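Local coordinates for protein CurJ (Moorea producens 3L, PDB 5TZ6) that dehydrates, as the dehydratase domain of a polyketide synthase module, an intermediate of curacin biosynthesis, here inactivated by its substitution and holding a hydroxy-enoic acid ligand, at residues F66-C71 against L139-A144; D246-Y251 against L288-I293. The protein carries 1 engineered substitution. All coordinates share one frame; numbering follows the deposited sequence.

Contact 1 (F66-C71 against L139-A144)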
ATOM      1  N   PHE A  66      -2.027  -5.434 -16.018  1.00 73.75           N
ATOM      2  CA  PHE A  66      -2.572  -6.096 -17.193  1.00 77.14           C
ATOM      3  C   PHE A  66      -2.115  -7.553 -17.245  1.00 80.21           C
ATOM      4  O   PHE A  66      -1.111  -7.940 -16.640  1.00 82.77           O
ATOM      5  CB  PHE A  66      -2.153  -5.366 -18.470  1.00 83.12           C
ATOM      6  CG  PHE A  66      -2.701  -3.967 -18.579  1.00 80.45           C
ATOM      7  CD1 PHE A  66      -4.022  -3.699 -18.260  1.00 78.56           C
ATOM      8  CD2 PHE A  66      -1.890  -2.919 -18.991  1.00 73.95           C
ATOM      9  CE1 PHE A  66      -4.527  -2.414 -18.359  1.00 78.45           C
ATOM     10  CE2 PHE A  66      -2.389  -1.633 -19.089  1.00 70.50           C
ATOM     11  CZ  PHE A  66      -3.706  -1.380 -18.772  1.00 72.68           C
ATOM     12  N   ALA A  67      -2.879  -8.374 -17.967  1.00 88.86           N
ATOM     13  CA  ALA A  67      -2.443  -9.744 -18.211  1.00 93.13           C
ATOM     14  C   ALA A  67      -1.499  -9.849 -19.405  1.00 94.35           C
ATOM     15  O   ALA A  67      -0.646 -10.743 -19.434  1.00105.05           O
ATOM     16  CB  ALA A  67      -3.655 -10.654 -18.417  1.00 99.87           C
ATOM     17  N   ALA A  68      -1.628  -8.955 -20.380  1.00 89.07           N
ATOM     18  CA  ALA A  68      -0.817  -8.976 -21.589  1.00 80.90           C
ATOM     19  C   ALA A  68       0.506  -8.237 -21.382  1.00 85.63           C
ATOM     20  O   ALA A  68       0.709  -7.516 -20.401  1.00 89.43           O
ATOM     21  CB  ALA A  68      -1.594  -8.373 -22.761  1.00 78.80           C
ATOM     22  N   THR A  69       1.419  -8.427 -22.335  1.00 92.17           N
ATOM     23  CA  THR A  69       2.756  -7.847 -22.279  1.00 82.26           C
ATOM     24  C   THR A  69       2.876  -6.543 -23.058  1.00 73.50           C
ATOM     25  O   THR A  69       3.599  -5.639 -22.628  1.00 74.63           O
ATOM     26  CB  THR A  69       3.794  -8.848 -22.808  1.00 83.22           C
ATOM     27  OG1 THR A  69       5.096  -8.248 -22.778  1.00 88.36           O
ATOM     28  CG2 THR A  69       3.474  -9.245 -24.235  1.00 79.79           C
ATOM     29  N   GLU A  70       2.199  -6.429 -24.202  1.00 67.20           N
ATOM     30  CA  GLU A  70       2.247  -5.208 -24.996  1.00 66.58           C
ATOM     31  C   GLU A  70       1.335  -4.158 -24.375  1.00 69.08           C
ATOM     32  O   GLU A  70       0.182  -4.448 -24.042  1.00 74.67           O
ATOM     33  CB  GLU A  70       1.802  -5.472 -26.437  1.00 67.39           C
ATOM     34  CG  GLU A  70       2.694  -6.408 -27.244  1.00 84.68           C
ATOM     35  CD  GLU A  70       2.311  -7.871 -27.093  1.00 98.00           C
ATOM     36  OE1 GLU A  70       1.232  -8.160 -26.530  1.00 96.74           O
ATOM     37  OE2 GLU A  70       3.091  -8.734 -27.548  1.00108.89           O
ATOM     38  N   CYS A  71       1.844  -2.941 -24.215  1.00 61.41           N
ATOM     39  CA  CYS A  71       0.991  -1.865 -23.739  1.00 66.20           C
ATOM     40  C   CYS A  71       1.499  -0.533 -24.273  1.00 54.47           C
ATOM     41  O   CYS A  71       2.581  -0.437 -24.856  1.00 56.26           O
ATOM     42  CB  CYS A  71       0.901  -1.861 -22.214  1.00 76.85           C
ATOM     43  SG  CYS A  71       2.337  -1.201 -21.427  1.00 74.13           S
ATOM     44  N   LEU A 139      -2.898   5.128 -20.146  1.00 51.03           N
ATOM     45  CA  LEU A 139      -2.196   3.851 -20.108  1.00 54.15           C
ATOM     46  C   LEU A 139      -3.173   2.744 -20.459  1.00 60.28           C
ATOM     47  O   LEU A 139      -4.211   2.613 -19.808  1.00 59.82           O
ATOM     48  CB  LEU A 139      -1.595   3.616 -18.720  1.00 60.65           C
ATOM     49  CG  LEU A 139      -1.006   2.252 -18.390  1.00 68.58           C
ATOM     50  CD1 LEU A 139       0.203   1.987 -19.265  1.00 78.88           C
ATOM     51  CD2 LEU A 139      -0.643   2.209 -16.914  1.00 65.20           C
ATOM     52  N   SER A 140      -2.849   1.940 -21.466  1.00 50.46           N
ATOM     53  CA  SER A 140      -3.780   0.892 -21.853  1.00 53.61           C
ATOM     54  C   SER A 140      -3.022  -0.238 -22.525  1.00 60.33           C
ATOM     55  O   SER A 140      -1.870  -0.086 -22.934  1.00 56.46           O
ATOM     56  CB  SER A 140      -4.864   1.409 -22.804  1.00 62.44           C
ATOM     57  OG  SER A 140      -4.312   1.750 -24.066  1.00 67.60           O
ATOM     58  N   VAL A 141      -3.705  -1.375 -22.666  1.00 58.56           N
ATOM     59  CA  VAL A 141      -3.109  -2.497 -23.373  1.00 62.38           C
ATOM     60  C   VAL A 141      -2.946  -2.136 -24.846  1.00 64.05           C
ATOM     61  O   VAL A 141      -3.585  -1.217 -25.373  1.00 76.58           O
ATOM     62  CB  VAL A 141      -3.954  -3.770 -23.197  1.00 70.46           C
ATOM     63  CG1 VAL A 141      -3.209  -4.985 -23.724  1.00 77.27           C
ATOM     64  CG2 VAL A 141      -4.318  -3.963 -21.735  1.00 67.62           C
ATOM     65  N   ALA A 142      -2.045  -2.845 -25.509  1.00 79.75           N
ATOM     66  CA  ALA A 142      -1.841  -2.680 -26.934  1.00 82.50           C
ATOM     67  C   ALA A 142      -1.694  -4.061 -27.547  1.00 91.54           C
ATOM     68  O   ALA A 142      -1.719  -5.081 -26.850  1.00 95.43           O
ATOM     69  CB  ALA A 142      -0.618  -1.805 -27.226  1.00 81.19           C
ATOM     70  N   ASN A 143      -1.555  -4.092 -28.863  1.00 95.46           N
ATOM     71  CA  ASN A 143      -1.366  -5.316 -29.621  1.00113.55           C
ATOM     72  C   ASN A 143       0.016  -5.327 -30.265  1.00107.94           C
ATOM     73  O   ASN A 143       0.710  -4.306 -30.329  1.00 97.07           O
ATOM     74  CB  ASN A 143      -2.467  -5.481 -30.673  1.00123.79           C
ATOM     75  CG  ASN A 143      -2.901  -4.159 -31.264  1.00118.20           C
ATOM     76  OD1 ASN A 143      -2.179  -3.549 -32.049  1.00110.13           O
ATOM     77  ND2 ASN A 143      -4.091  -3.703 -30.880  1.00117.48           N
ATOM     78  N   ALA A 144       0.418  -6.507 -30.723  1.00111.60           N
ATOM     79  CA  ALA A 144       1.715  -6.665 -31.356  1.00120.29           C
ATOM     80  C   ALA A 144       1.671  -6.107 -32.772  1.00129.65           C
ATOM     81  O   ALA A 144       0.630  -6.117 -33.433  1.00137.58           O
ATOM     82  CB  ALA A 144       2.132  -8.135 -31.379  1.00126.59           C
TER
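V141 lays its CG2 methyl over the middle of the F66 ring, 3.5 Å from V141 CG2 to the ring centroid and 13° off the ring normal, a CH-pi contact. With CG1 anti to the backbone N (chi1 -170°), V141 sends its two methyls to different partners: CG2 to the ring, CG1 toward E70 O and the CB of A68, which lies 3.9 Å from V141 CG1. The ring's CE2 edge lies by the S140 backbone, F66 CE2 standing 3.8 Å from S140 C, with L139 CG farther off. These contacts pack the link between helix 51-65 and strand 71-77 onto the end of strand 132-141 in the double-hotdog fold expected of polyketide synthase dehydratases. There C71 and V141 form an antiparallel, non-hydrogen-bonded pair with CA atoms 4.2 Å apart. Next to it, A142 N donates to E70 O at 3.1 Å, a fairly straight bond (161° at the hydrogen) although the donor sits well above the carbonyl plane. C71 is buried beside L59 and A62 of helix 51-65. Beyond A142 the fit slackens toward solvent: E70, bent at chi2, brings its carboxylate no closer to the exposed A144 than 4.0 Å, from E70 OE2 to A144 CB.

Contact 2 (D246-Y251 against L288-I293)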
ATOM      1  N   ASP A 246       3.401  11.567 -27.753  1.00 46.10           N
ATOM      2  CA  ASP A 246       2.067  11.174 -28.198  1.00 67.28           C
ATOM      3  C   ASP A 246       1.778   9.714 -27.859  1.00 64.28           C
ATOM      4  O   ASP A 246       0.737   9.407 -27.271  1.00 59.83           O
ATOM      5  CB  ASP A 246       1.897  11.444 -29.693  1.00 80.23           C
ATOM      6  CG  ASP A 246       1.948  12.926 -30.022  1.00 96.02           C
ATOM      7  OD1 ASP A 246       1.588  13.738 -29.142  1.00103.10           O
ATOM      8  OD2 ASP A 246       2.345  13.281 -31.154  1.00104.45           O
ATOM      9  N   LYS A 247       2.684   8.798 -28.205  1.00 59.51           N
ATOM     10  CA  LYS A 247       2.447   7.402 -27.853  1.00 60.54           C
ATOM     11  C   LYS A 247       3.749   6.626 -27.705  1.00 54.94           C
ATOM     12  O   LYS A 247       4.590   6.636 -28.605  1.00 51.56           O
ATOM     13  CB  LYS A 247       1.559   6.726 -28.901  1.00 56.56           C
ATOM     14  CG  LYS A 247       1.265   5.267 -28.598  1.00 67.05           C
ATOM     15  CD  LYS A 247       0.148   4.747 -29.470  1.00 73.57           C
ATOM     16  CE  LYS A 247       0.552   4.777 -30.931  1.00 83.04           C
ATOM     17  NZ  LYS A 247      -0.604   4.478 -31.820  1.00101.98           N
ATOM     18  N   PHE A 248       3.889   5.922 -26.587  1.00 47.48           N
ATOM     19  CA  PHE A 248       5.011   5.031 -26.326  1.00 45.08           C
ATOM     20  C   PHE A 248       4.479   3.607 -26.198  1.00 46.22           C
ATOM     21  O   PHE A 248       3.680   3.320 -25.305  1.00 53.01           O
ATOM     22  CB  PHE A 248       5.736   5.449 -25.045  1.00 43.54           C
ATOM     23  CG  PHE A 248       6.982   4.659 -24.760  1.00 54.42           C
ATOM     24  CD1 PHE A 248       6.911   3.330 -24.380  1.00 56.21           C
ATOM     25  CD2 PHE A 248       8.228   5.260 -24.843  1.00 61.92           C
ATOM     26  CE1 PHE A 248       8.056   2.608 -24.115  1.00 63.83           C
ATOM     27  CE2 PHE A 248       9.380   4.545 -24.574  1.00 64.18           C
ATOM     28  CZ  PHE A 248       9.292   3.215 -24.210  1.00 64.37           C
ATOM     29  N   THR A 249       4.950   2.707 -27.050  1.00 45.06           N
ATOM     30  CA  THR A 249       4.489   1.327 -27.050  1.00 59.43           C
ATOM     31  C   THR A 249       5.626   0.395 -26.657  1.00 55.14           C
ATOM     32  O   THR A 249       6.710   0.435 -27.253  1.00 50.28           O
ATOM     33  CB  THR A 249       3.920   0.927 -28.413  1.00 57.30           C
ATOM     34  OG1 THR A 249       2.927   1.877 -28.813  1.00 61.71           O
ATOM     35  CG2 THR A 249       3.294  -0.464 -28.343  1.00 61.18           C
ATOM     36  N   PHE A 250       5.371  -0.420 -25.640  1.00 48.62           N
ATOM     37  CA  PHE A 250       6.251  -1.498 -25.224  1.00 51.38           C
ATOM     38  C   PHE A 250       5.668  -2.809 -25.736  1.00 60.12           C
ATOM     39  O   PHE A 250       4.525  -3.154 -25.412  1.00 65.91           O
ATOM     40  CB  PHE A 250       6.385  -1.522 -23.702  1.00 55.00           C
ATOM     41  CG  PHE A 250       7.096  -2.734 -23.165  1.00 60.36           C
ATOM     42  CD1 PHE A 250       8.472  -2.882 -23.307  1.00 60.27           C
ATOM     43  CD2 PHE A 250       6.385  -3.729 -22.517  1.00 62.75           C
ATOM     44  CE1 PHE A 250       9.118  -4.005 -22.799  1.00 63.82           C
ATOM     45  CE2 PHE A 250       7.024  -4.854 -22.014  1.00 67.28           C
ATOM     46  CZ  PHE A 250       8.393  -4.991 -22.157  1.00 67.57           C
ATOM     47  N   TYR A 251       6.449  -3.528 -26.544  1.00 55.75           N
ATOM     48  CA  TYR A 251       6.034  -4.800 -27.129  1.00 63.53           C
ATOM     49  C   TYR A 251       6.507  -5.993 -26.302  1.00 59.06           C
ATOM     50  O   TYR A 251       5.692  -6.805 -25.860  1.00 70.51           O
ATOM     51  CB  TYR A 251       6.545  -4.897 -28.573  1.00 66.62           C
ATOM     52  CG  TYR A 251       5.970  -3.823 -29.465  1.00 70.85           C
ATOM     53  CD1 TYR A 251       4.746  -4.003 -30.096  1.00 81.43           C
ATOM     54  CD2 TYR A 251       6.633  -2.619 -29.653  1.00 70.64           C
ATOM     55  CE1 TYR A 251       4.207  -3.022 -30.903  1.00 85.18           C
ATOM     56  CE2 TYR A 251       6.101  -1.627 -30.460  1.00 72.88           C
ATOM     57  CZ  TYR A 251       4.891  -1.834 -31.082  1.00 78.27           C
ATOM     58  OH  TYR A 251       4.357  -0.856 -31.883  1.00 75.89           O
ATOM     59  N   LEU A 288      10.661  -5.697 -33.047  1.00 84.60           N
ATOM     60  CA  LEU A 288      10.454  -4.382 -32.460  1.00 70.69           C
ATOM     61  C   LEU A 288      10.270  -4.515 -30.952  1.00 68.25           C
ATOM     62  O   LEU A 288       9.375  -5.224 -30.486  1.00 76.82           O
ATOM     63  CB  LEU A 288       9.241  -3.721 -33.109  1.00 70.05           C
ATOM     64  CG  LEU A 288       9.089  -2.203 -33.086  1.00 79.25           C
ATOM     65  CD1 LEU A 288      10.349  -1.515 -33.595  1.00 74.57           C
ATOM     66  CD2 LEU A 288       7.891  -1.830 -33.940  1.00 82.71           C
ATOM     67  N   VAL A 289      11.139  -3.861 -30.192  1.00 62.46           N
ATOM     68  CA  VAL A 289      11.067  -3.876 -28.733  1.00 65.54           C
ATOM     69  C   VAL A 289      10.174  -2.754 -28.206  1.00 65.95           C
ATOM     70  O   VAL A 289       9.362  -2.968 -27.303  1.00 72.07           O
ATOM     71  CB  VAL A 289      12.495  -3.781 -28.152  1.00 68.42           C
ATOM     72  CG1 VAL A 289      12.459  -3.317 -26.703  1.00 58.98           C
ATOM     73  CG2 VAL A 289      13.216  -5.124 -28.279  1.00 70.63           C
ATOM     74  N   ALA A 290      10.304  -1.550 -28.753  1.00 60.71           N
ATOM     75  CA  ALA A 290       9.538  -0.407 -28.280  1.00 59.21           C
ATOM     76  C   ALA A 290       9.485   0.619 -29.397  1.00 54.89           C
ATOM     77  O   ALA A 290      10.353   0.655 -30.275  1.00 53.32           O
ATOM     78  CB  ALA A 290      10.142   0.204 -27.009  1.00 42.54           C
ATOM     79  N   GLN A 291       8.471   1.475 -29.340  1.00 50.81           N
ATOM     80  CA  GLN A 291       8.276   2.472 -30.381  1.00 61.74           C
ATOM     81  C   GLN A 291       7.726   3.751 -29.772  1.00 55.48           C
ATOM     82  O   GLN A 291       6.894   3.707 -28.864  1.00 50.97           O
ATOM     83  CB  GLN A 291       7.319   1.964 -31.462  1.00 60.99           C
ATOM     84  CG  GLN A 291       7.229   2.874 -32.665  1.00 66.25           C
ATOM     85  CD  GLN A 291       6.335   2.312 -33.745  1.00 71.07           C
ATOM     86  OE1 GLN A 291       6.685   2.319 -34.925  1.00 83.78           O
ATOM     87  NE2 GLN A 291       5.169   1.821 -33.345  1.00 68.54           N
ATOM     88  N   VAL A 292       8.198   4.888 -30.270  1.00 58.30           N
ATOM     89  CA  VAL A 292       7.786   6.195 -29.772  1.00 49.78           C
ATOM     90  C   VAL A 292       7.316   7.019 -30.955  1.00 53.46           C
ATOM     91  O   VAL A 292       8.080   7.243 -31.904  1.00 48.64           O
ATOM     92  CB  VAL A 292       8.921   6.919 -29.033  1.00 49.61           C
ATOM     93  CG1 VAL A 292       8.467   8.316 -28.601  1.00 44.89           C
ATOM     94  CG2 VAL A 292       9.382   6.099 -27.848  1.00 47.96           C
ATOM     95  N   ILE A 293       6.076   7.489 -30.887  1.00 52.78           N
ATOM     96  CA  ILE A 293       5.468   8.317 -31.917  1.00 52.13           C
ATOM     97  C   ILE A 293       5.185   9.676 -31.303  1.00 53.27           C
ATOM     98  O   ILE A 293       4.569   9.764 -30.231  1.00 54.88           O
ATOM     99  CB  ILE A 293       4.170   7.688 -32.458  1.00 57.22           C
ATOM    100  CG1 ILE A 293       4.462   6.352 -33.140  1.00 60.77           C
ATOM    101  CG2 ILE A 293       3.477   8.637 -33.430  1.00 52.35           C
ATOM    102  CD1 ILE A 293       5.221   6.487 -34.431  1.00 67.81           C
TER
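An antiparallel strand pair in the second hotdog-family half of the dehydratase joins 247-250 to 288-292, their axes 4.8 Å apart with 174° between their N-to-C directions. K247 and T249 pair with I293 and Q291 through two backbone bonds each, T249 N to Q291 O being the shortest at 2.8 Å, and Y251 N adds a bond to V289 O. At one end D246 and K247 both face I293, a classic beta bulge. Between these pairs F248 and F250 lie opposite V292 and A290 on the face bearing the two phenylalanines, which helix 51-65 covers through I55 and L59. V292 CG2 presses on the F248 ring at CD2, 3.3 Å away, while A290 CB approaches the ring's CZ more loosely.

At the other end of the ladder, Y251 has CG anti to its carbonyl carbon (chi1 -62°), which lays the ring back along the strand: T249 CG2 sits 3.5 Å above its plane, and Q291 CB meets its edge. L288 CD2 comes to 3.9 Å from Y251 CE2. Replacing Y251 by an alanine would take away the ring and is likely to leave L288 CD2 and T249 CG2 without a packing partner and E145 without the hydroxyl it bonds. Q291 directs OE1 to Q280, and its NE2 stands 3.2 Å from Y251 OH at an angle too poor for a hydrogen bond.

From the N terminus, helix 51-65 runs into 66-71, and contact 1 closes a loop of 67 intervening residues, about half of them strand and none helix, when the chain returns at 139-144. Contact 2 opens only afterwards, at 246-251, and closes a shorter hairpin-bearing excursion at 288-293. The two loops are therefore in series, neither nested nor crossed. They nevertheless meet in space, with centres 11 Å apart: C71 O and F250 N, at 2.9 Å, probably form a hydrogen bond, and E70 CG packs against Y251 O. Strand 71-77 thus lies between 132-141 and 239-250, carrying the strand order from the first family region to the second.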